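Local coordinates for endo-1,4-b-d-mannanase (Trichoderma reesei, PDB 1QNR), which hydrolyses internal beta-1,4-mannosidic bonds in the backbone of mannans, acting as a glycoside hydrolase of family 5, at residues A1-V5 with I14-V18; Y155-I161 with L194-H198. All coordinates share one frame; numbering follows the deposited sequence.

Contact 1 and contact 2 lie side by side on one flank of the chain, their centres about 13 Å apart. Contact 2 sits where two barrel strands begin, and contact 1 packs against strands 105-109 and 161-165 on that side; in family 5 the active site lies at the other, C-terminal ends of the strands. Residues 1-5 tie them together: S2 OG is 2.6 Å from T159 OG1, a probable hydrogen bond, and the F4 ring fits against contact 2, CZ 3.4 Å from N197 CG and edge-to-face with the H198 ring. K105 serves both, bridging to D15 and donating to T159 O. The nearest atom of the N157 sugar in contact 2 is about 13 Å from the S3 side chain.

Contact 1 (A1-V5 with I14-V18); sequences ASSFV and IDGKV
D15 reaches from the 14-18 hairpin into the backbone of A1-S3. Its CB lies 3.4 Å from A1 O. CG sits beside the backbone N, anti to the carbonyl carbon (chi1 -68°), which brings the carboxylate against the chain of the first residues: A1 O rests over the face of that group, 3.1 Å from CG. At the tip, OD1 accepts from S3 N at 3.1 Å, on its anti side and 26° out of the carboxylate plane, and also makes a salt bridge to K105. A1 O, itself an acceptor, bonds to neither oxygen; the S3 N bond and K105 hold OD1. Water 1 joins the backbones, accepting from D15 N at 2.8 Å and probably donating to S3 O. D15 and G16 are the central pair of a type I' beta turn from I14 to K17, the tight connection of a two-residue beta hairpin. At the strand 11-14 end of the turn, V5 CG1 and I14 CG1 meet at 4.4 Å, and both side chains lean on F162 of strand 161-165 and K105 of strand 105-109, seating the small antiparallel sheet of strands 6-8, 11-14 and 17-18 against these two barrel strands.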
ATOM      1  N   ALA A   1      23.613   2.584  -7.117  1.00 59.57           N
ATOM      2  CA  ALA A   1      22.888   2.757  -8.404  1.00 58.47           C
ATOM      3  C   ALA A   1      21.421   3.073  -8.106  1.00 56.69           C
ATOM      4  O   ALA A   1      20.946   2.754  -7.011  1.00 56.81           O
ATOM      5  CB  ALA A   1      22.946   1.497  -9.258  1.00 59.01           C
ATOM      6  N   SER A   2      20.785   3.675  -9.094  1.00 53.78           N
ATOM      7  CA  SER A   2      19.369   4.014  -9.014  1.00 51.01           C
ATOM      8  C   SER A   2      18.723   3.752 -10.381  1.00 46.50           C
ATOM      9  O   SER A   2      19.162   4.386 -11.364  1.00 48.07           O
ATOM     10  CB  SER A   2      19.124   5.475  -8.625  1.00 52.52           C
ATOM     11  OG  SER A   2      17.735   5.639  -8.310  1.00 53.44           O
ATOM     12  N   SER A   3      17.814   2.773 -10.467  1.00 38.63           N
ATOM     13  CA  SER A   3      17.205   2.453 -11.792  1.00 31.75           C
ATOM     14  C   SER A   3      15.699   2.263 -11.617  1.00 24.67           C
ATOM     15  O   SER A   3      15.370   2.224 -10.423  1.00 22.44           O
ATOM     16  CB  SER A   3      17.801   1.163 -12.387  1.00 30.93           C
ATOM     17  OG  SER A   3      17.837   0.138 -11.421  0.50 29.19           O
ATOM     18  N   PHE A   4      14.885   1.964 -12.656  1.00 18.26           N
ATOM     19  CA  PHE A   4      13.462   1.759 -12.314  1.00 12.72           C
ATOM     20  C   PHE A   4      13.315   0.348 -11.713  1.00 12.24           C
ATOM     21  O   PHE A   4      14.020  -0.629 -12.132  1.00 14.03           O
ATOM     22  CB  PHE A   4      12.551   1.850 -13.573  1.00 11.42           C
ATOM     23  CG  PHE A   4      12.431   3.214 -14.181  1.00 10.74           C
ATOM     24  CD1 PHE A   4      11.919   4.292 -13.468  1.00 10.97           C
ATOM     25  CD2 PHE A   4      12.986   3.474 -15.457  1.00 11.08           C
ATOM     26  CE1 PHE A   4      11.872   5.559 -14.033  1.00 10.63           C
ATOM     27  CE2 PHE A   4      12.871   4.745 -16.033  1.00 11.30           C
ATOM     28  CZ  PHE A   4      12.307   5.785 -15.351  1.00 10.06           C
ATOM     29  N   VAL A   5      12.392   0.157 -10.761  1.00  9.73           N
ATOM     30  CA  VAL A   5      12.128  -1.161 -10.168  1.00 10.40           C
ATOM     31  C   VAL A   5      11.340  -2.019 -11.183  1.00 10.35           C
ATOM     32  O   VAL A   5      10.349  -1.628 -11.787  1.00 11.25           O
ATOM     33  CB  VAL A   5      11.307  -1.064  -8.844  1.00  9.22           C
ATOM     34  CG1 VAL A   5      10.957  -2.488  -8.336  1.00 10.91           C
ATOM     35  CG2 VAL A   5      12.038  -0.276  -7.767  1.00 11.16           C
ATOM     36  N   ILE A  14      15.761  -4.429  -7.582  1.00 11.00           N
ATOM     37  CA  ILE A  14      15.760  -3.083  -7.005  1.00 11.76           C
ATOM     38  C   ILE A  14      17.205  -2.558  -7.103  1.00 10.95           C
ATOM     39  O   ILE A  14      18.117  -3.212  -6.523  1.00 12.06           O
ATOM     40  CB  ILE A  14      15.329  -3.144  -5.508  1.00 10.64           C
ATOM     41  CG1 ILE A  14      13.921  -3.817  -5.360  1.00 11.55           C
ATOM     42  CG2 ILE A  14      15.396  -1.769  -4.829  1.00 10.73           C
ATOM     43  CD1 ILE A  14      13.577  -4.069  -3.882  1.00 12.28           C
ATOM     44  N   ASP A  15      17.398  -1.489  -7.874  1.00 12.25           N
ATOM     45  CA  ASP A  15      18.741  -0.908  -8.084  1.00 14.18           C
ATOM     46  C   ASP A  15      19.765  -1.974  -8.469  1.00 15.40           C
ATOM     47  O   ASP A  15      20.940  -1.939  -8.047  1.00 17.00           O
ATOM     48  CB  ASP A  15      19.166  -0.152  -6.823  1.00 16.90           C
ATOM     49  CG  ASP A  15      18.304   1.104  -6.594  1.00 17.74           C
ATOM     50  OD1 ASP A  15      17.697   1.589  -7.563  1.00 17.98           O
ATOM     51  OD2 ASP A  15      18.272   1.572  -5.451  1.00 18.21           O
ATOM     52  N   GLY A  16      19.312  -2.877  -9.367  1.00 15.32           N
ATOM     53  CA  GLY A  16      20.247  -3.875  -9.942  1.00 16.89           C
ATOM     54  C   GLY A  16      20.387  -5.130  -9.165  1.00 17.94           C
ATOM     55  O   GLY A  16      21.068  -6.105  -9.552  1.00 21.35           O
ATOM     56  N   LYS A  17      19.854  -5.228  -7.944  1.00 16.38           N
ATOM     57  CA  LYS A  17      19.925  -6.364  -7.086  1.00 16.60           C
ATOM     58  C   LYS A  17      18.626  -7.168  -7.095  1.00 15.89           C
ATOM     59  O   LYS A  17      17.577  -6.599  -6.733  1.00 14.74           O
ATOM     60  CB  LYS A  17      20.256  -5.918  -5.622  1.00 21.74           C
ATOM     61  CG  LYS A  17      21.677  -5.256  -5.717  1.00 28.62           C
ATOM     62  CD  LYS A  17      22.687  -6.405  -5.697  1.00 34.92           C
ATOM     63  CE  LYS A  17      24.085  -6.083  -6.223  1.00 39.71           C
ATOM     64  NZ  LYS A  17      24.887  -7.363  -6.102  1.00 41.68           N
ATOM     65  N   VAL A  18      18.693  -8.420  -7.503  1.00 12.83           N
ATOM     66  CA  VAL A  18      17.549  -9.305  -7.584  1.00 14.02           C
ATOM     67  C   VAL A  18      17.514 -10.155  -6.331  1.00 16.25           C
ATOM     68  O   VAL A  18      18.437 -10.853  -5.883  1.00 19.50           O
ATOM     69  CB  VAL A  18      17.639 -10.223  -8.836  1.00 16.87           C
ATOM     70  CG1 VAL A  18      16.469 -11.181  -8.874  1.00 19.56           C
ATOM     71  CG2 VAL A  18      17.670  -9.317 -10.078  1.00 17.25           C
TER
HETATM   72  O   HOH W   1      15.240  -0.307  -9.156  1.00 20.93           O
HETATM   73  O   HOH W   2      16.556  -2.115 -10.997  1.00 28.91           O

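Contact 2 (Y155-I161 with L194-H198); sequences YANSTAI and LDSNH. With NAG (2-acetamido-2-deoxy-beta-D-glucopyranose), chain G.
Side-chain-to-backbone hydrogen bonding joins two neighbouring loops here, N197 and H198 gripping the carbonyls of A156 and S158 where helices 138-155 and 178-194 give way to strands 161-165 and 199-201. CG of H198 sits beside the backbone N (chi1 -66°), swinging the ring toward S158 O. H198 NE2 donates to S158 O at 2.8 Å, in the ring plane and almost straight down the carbonyl, although bent to 130° at hydrogen. ND1 gives a nearly linear bond of 2.6 Å to the syn lone pair of D195 OD2, which fixes the ring's rotation. I161 CB lies over one face in a CH-pi contact, 3.7 Å from the ring centroid, and N197 CB covers the opposite face. Both loops are alpha-to-beta connections of the TIM barrel, leading into adjacent parallel strands. D195 OD1 also accepts from N197 N, an Asx turn. Replacing H198 with a leucine would probably leave S158 O without its donor and D195 OD2 without its ring N-H, the carboxylate then relying on N197 N and W164. N197 spends both amide hydrogens: ND2 lies 3.0 Å from A156 O, above the carbonyl plane, and 3.0 Å from O5 of the NAG carried by N157. S196 N bonds O6 of that sugar.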
ATOM      1  N   TYR A 155       5.609  12.164 -10.890  1.00  9.88           N
ATOM      2  CA  TYR A 155       6.744  11.302 -10.518  1.00  9.60           C
ATOM      3  C   TYR A 155       6.975  10.214 -11.561  1.00  8.18           C
ATOM      4  O   TYR A 155       7.729   9.257 -11.314  1.00  8.90           O
ATOM      5  CB  TYR A 155       6.517  10.640  -9.138  1.00 10.88           C
ATOM      6  CG  TYR A 155       5.941  11.609  -8.098  1.00  9.94           C
ATOM      7  CD1 TYR A 155       6.650  12.745  -7.729  1.00  9.18           C
ATOM      8  CD2 TYR A 155       4.731  11.342  -7.458  1.00 11.12           C
ATOM      9  CE1 TYR A 155       6.127  13.687  -6.823  1.00 10.17           C
ATOM     10  CE2 TYR A 155       4.229  12.272  -6.540  1.00 12.30           C
ATOM     11  CZ  TYR A 155       4.922  13.396  -6.198  1.00 11.59           C
ATOM     12  OH  TYR A 155       4.366  14.255  -5.254  1.00 12.33           O
ATOM     13  N   ALA A 156       6.324  10.302 -12.755  1.00  8.83           N
ATOM     14  CA  ALA A 156       6.413   9.235 -13.775  1.00  7.26           C
ATOM     15  C   ALA A 156       7.832   8.882 -14.172  1.00  8.43           C
ATOM     16  O   ALA A 156       8.110   7.705 -14.541  1.00  8.54           O
ATOM     17  CB  ALA A 156       5.582   9.581 -15.048  1.00 10.44           C
ATOM     18  N   ASN A 157       8.822   9.828 -14.111  1.00  8.96           N
ATOM     19  CA  ASN A 157      10.175   9.524 -14.501  1.00  8.25           C
ATOM     20  C   ASN A 157      11.172   9.450 -13.337  1.00  8.20           C
ATOM     21  O   ASN A 157      12.421   9.357 -13.526  1.00  8.68           O
ATOM     22  CB  ASN A 157      10.715  10.552 -15.526  1.00  8.10           C
ATOM     23  CG  ASN A 157       9.823  10.608 -16.737  1.00  8.84           C
ATOM     24  OD1 ASN A 157       8.701  11.166 -16.850  1.00  9.41           O
ATOM     25  ND2 ASN A 157      10.317   9.951 -17.828  1.00  8.83           N
ATOM     26  N   SER A 158      10.625   9.404 -12.122  1.00  8.77           N
ATOM     27  CA  SER A 158      11.459   9.226 -10.932  1.00  8.98           C
ATOM     28  C   SER A 158      11.793   7.748 -10.699  1.00  9.49           C
ATOM     29  O   SER A 158      10.864   6.889 -10.724  1.00 10.45           O
ATOM     30  CB  SER A 158      10.712   9.779  -9.653  1.00  9.74           C
ATOM     31  OG  SER A 158      11.539   9.406  -8.473  1.00 10.19           O
ATOM     32  N   THR A 159      13.027   7.379 -10.352  1.00  8.94           N
ATOM     33  CA  THR A 159      13.362   5.998 -10.039  1.00  9.83           C
ATOM     34  C   THR A 159      13.000   5.622  -8.574  1.00  8.78           C
ATOM     35  O   THR A 159      13.121   4.442  -8.252  1.00 10.11           O
ATOM     36  CB  THR A 159      14.853   5.695 -10.287  1.00 11.92           C
ATOM     37  OG1 THR A 159      15.630   6.618  -9.552  1.00 14.79           O
ATOM     38  CG2 THR A 159      15.205   5.842 -11.788  1.00 13.82           C
ATOM     39  N   ALA A 160      12.426   6.543  -7.805  1.00  8.67           N
ATOM     40  CA  ALA A 160      12.027   6.171  -6.426  1.00  9.73           C
ATOM     41  C   ALA A 160      10.667   5.546  -6.339  1.00 10.09           C
ATOM     42  O   ALA A 160      10.318   5.167  -5.214  1.00 10.27           O
ATOM     43  CB  ALA A 160      12.108   7.448  -5.549  1.00 10.52           C
ATOM     44  N   ILE A 161       9.855   5.428  -7.371  1.00  7.80           N
ATOM     45  CA  ILE A 161       8.557   4.736  -7.277  1.00  8.17           C
ATOM     46  C   ILE A 161       8.687   3.247  -7.462  1.00  8.20           C
ATOM     47  O   ILE A 161       9.180   2.766  -8.516  1.00 10.59           O
ATOM     48  CB  ILE A 161       7.573   5.330  -8.290  1.00  8.77           C
ATOM     49  CG1 ILE A 161       7.514   6.874  -8.211  1.00  9.48           C
ATOM     50  CG2 ILE A 161       6.169   4.690  -8.132  1.00 10.84           C
ATOM     51  CD1 ILE A 161       7.066   7.422  -6.843  1.00 11.28           C
ATOM     52  N   LEU A 194      -0.230   6.411 -18.864  1.00  8.78           N
ATOM     53  CA  LEU A 194       0.401   7.618 -18.379  1.00  9.83           C
ATOM     54  C   LEU A 194       1.878   7.419 -18.030  1.00  8.56           C
ATOM     55  O   LEU A 194       2.619   8.437 -17.887  1.00 10.65           O
ATOM     56  CB  LEU A 194      -0.254   8.069 -17.026  1.00  9.07           C
ATOM     57  CG  LEU A 194      -1.756   8.394 -17.153  1.00 11.00           C
ATOM     58  CD1 LEU A 194      -2.306   8.745 -15.758  1.00 13.48           C
ATOM     59  CD2 LEU A 194      -1.942   9.645 -18.056  1.00 16.24           C
ATOM     60  N   ASP A 195       2.331   6.183 -17.833  1.00  9.14           N
ATOM     61  CA  ASP A 195       3.670   5.892 -17.298  1.00  8.81           C
ATOM     62  C   ASP A 195       4.070   4.443 -17.671  1.00  9.17           C
ATOM     63  O   ASP A 195       3.428   3.473 -17.180  1.00  9.47           O
ATOM     64  CB  ASP A 195       3.671   6.086 -15.768  1.00  9.79           C
ATOM     65  CG  ASP A 195       4.926   5.663 -15.018  1.00  9.48           C
ATOM     66  OD1 ASP A 195       5.861   5.050 -15.562  1.00  9.06           O
ATOM     67  OD2 ASP A 195       5.015   6.078 -13.794  1.00  9.59           O
ATOM     68  N   SER A 196       5.005   4.279 -18.629  1.00  8.56           N
ATOM     69  CA  SER A 196       5.450   2.915 -18.981  1.00  9.06           C
ATOM     70  C   SER A 196       6.695   2.432 -18.231  1.00  9.69           C
ATOM     71  O   SER A 196       7.280   1.351 -18.463  1.00 13.77           O
ATOM     72  CB  SER A 196       5.758   2.826 -20.487  1.00 12.43           C
ATOM     73  OG  SER A 196       6.804   3.736 -20.878  1.00 15.47           O
ATOM     74  N   ASN A 197       7.196   3.250 -17.253  1.00  9.30           N
ATOM     75  CA  ASN A 197       8.366   2.921 -16.518  1.00  8.42           C
ATOM     76  C   ASN A 197       8.105   2.074 -15.270  1.00  8.44           C
ATOM     77  O   ASN A 197       8.994   1.353 -14.839  1.00 10.43           O
ATOM     78  CB  ASN A 197       9.091   4.210 -16.029  1.00  8.58           C
ATOM     79  CG  ASN A 197       9.496   5.124 -17.170  1.00  8.77           C
ATOM     80  OD1 ASN A 197      10.023   4.657 -18.179  1.00 10.40           O
ATOM     81  ND2 ASN A 197       9.157   6.439 -17.003  1.00  9.57           N
ATOM     82  N   HIS A 198       6.904   2.202 -14.682  1.00  8.95           N
ATOM     83  CA  HIS A 198       6.658   1.629 -13.314  1.00  7.46           C
ATOM     84  C   HIS A 198       5.638   0.515 -13.245  1.00  7.37           C
ATOM     85  O   HIS A 198       4.708   0.391 -14.087  1.00  8.60           O
ATOM     86  CB  HIS A 198       6.169   2.781 -12.377  1.00  9.02           C
ATOM     87  CG  HIS A 198       7.237   3.829 -12.125  1.00  7.80           C
ATOM     88  ND1 HIS A 198       7.069   5.180 -12.483  1.00  8.33           N
ATOM     89  CD2 HIS A 198       8.459   3.687 -11.509  1.00  8.37           C
ATOM     90  CE1 HIS A 198       8.204   5.792 -12.063  1.00  8.16           C
ATOM     91  NE2 HIS A 198       9.082   4.921 -11.528  1.00  8.95           N
TER
HETATM   92  C1  NAG G 431       9.586   9.787 -19.255  1.00  9.86           C
HETATM   93  C2  NAG G 431      10.571  10.028 -20.389  1.00  9.21           C
HETATM   94  C3  NAG G 431       9.751   9.767 -21.653  1.00  9.75           C
HETATM   95  C4  NAG G 431       9.128   8.352 -21.634  1.00  8.84           C
HETATM   96  C5  NAG G 431       8.230   8.172 -20.376  1.00 10.07           C
HETATM   97  C6  NAG G 431       7.676   6.756 -20.250  1.00 10.79           C
HETATM   98  C7  NAG G 431      12.276  11.802 -20.439  1.00 14.21           C
HETATM   99  C8  NAG G 431      12.504  13.276 -20.523  1.00 14.49           C
HETATM  100  N2  NAG G 431      10.957  11.467 -20.286  1.00 11.71           N
HETATM  101  O3  NAG G 431      10.660   9.869 -22.771  1.00 12.66           O
HETATM  102  O4  NAG G 431       8.258   8.210 -22.814  1.00 12.06           O
HETATM  103  O5  NAG G 431       9.077   8.424 -19.240  1.00  9.55           O
HETATM  104  O6  NAG G 431       6.655   6.753 -19.180  1.00 12.24           O
HETATM  105  O7  NAG G 431      13.110  10.961 -20.575  1.00 14.78           O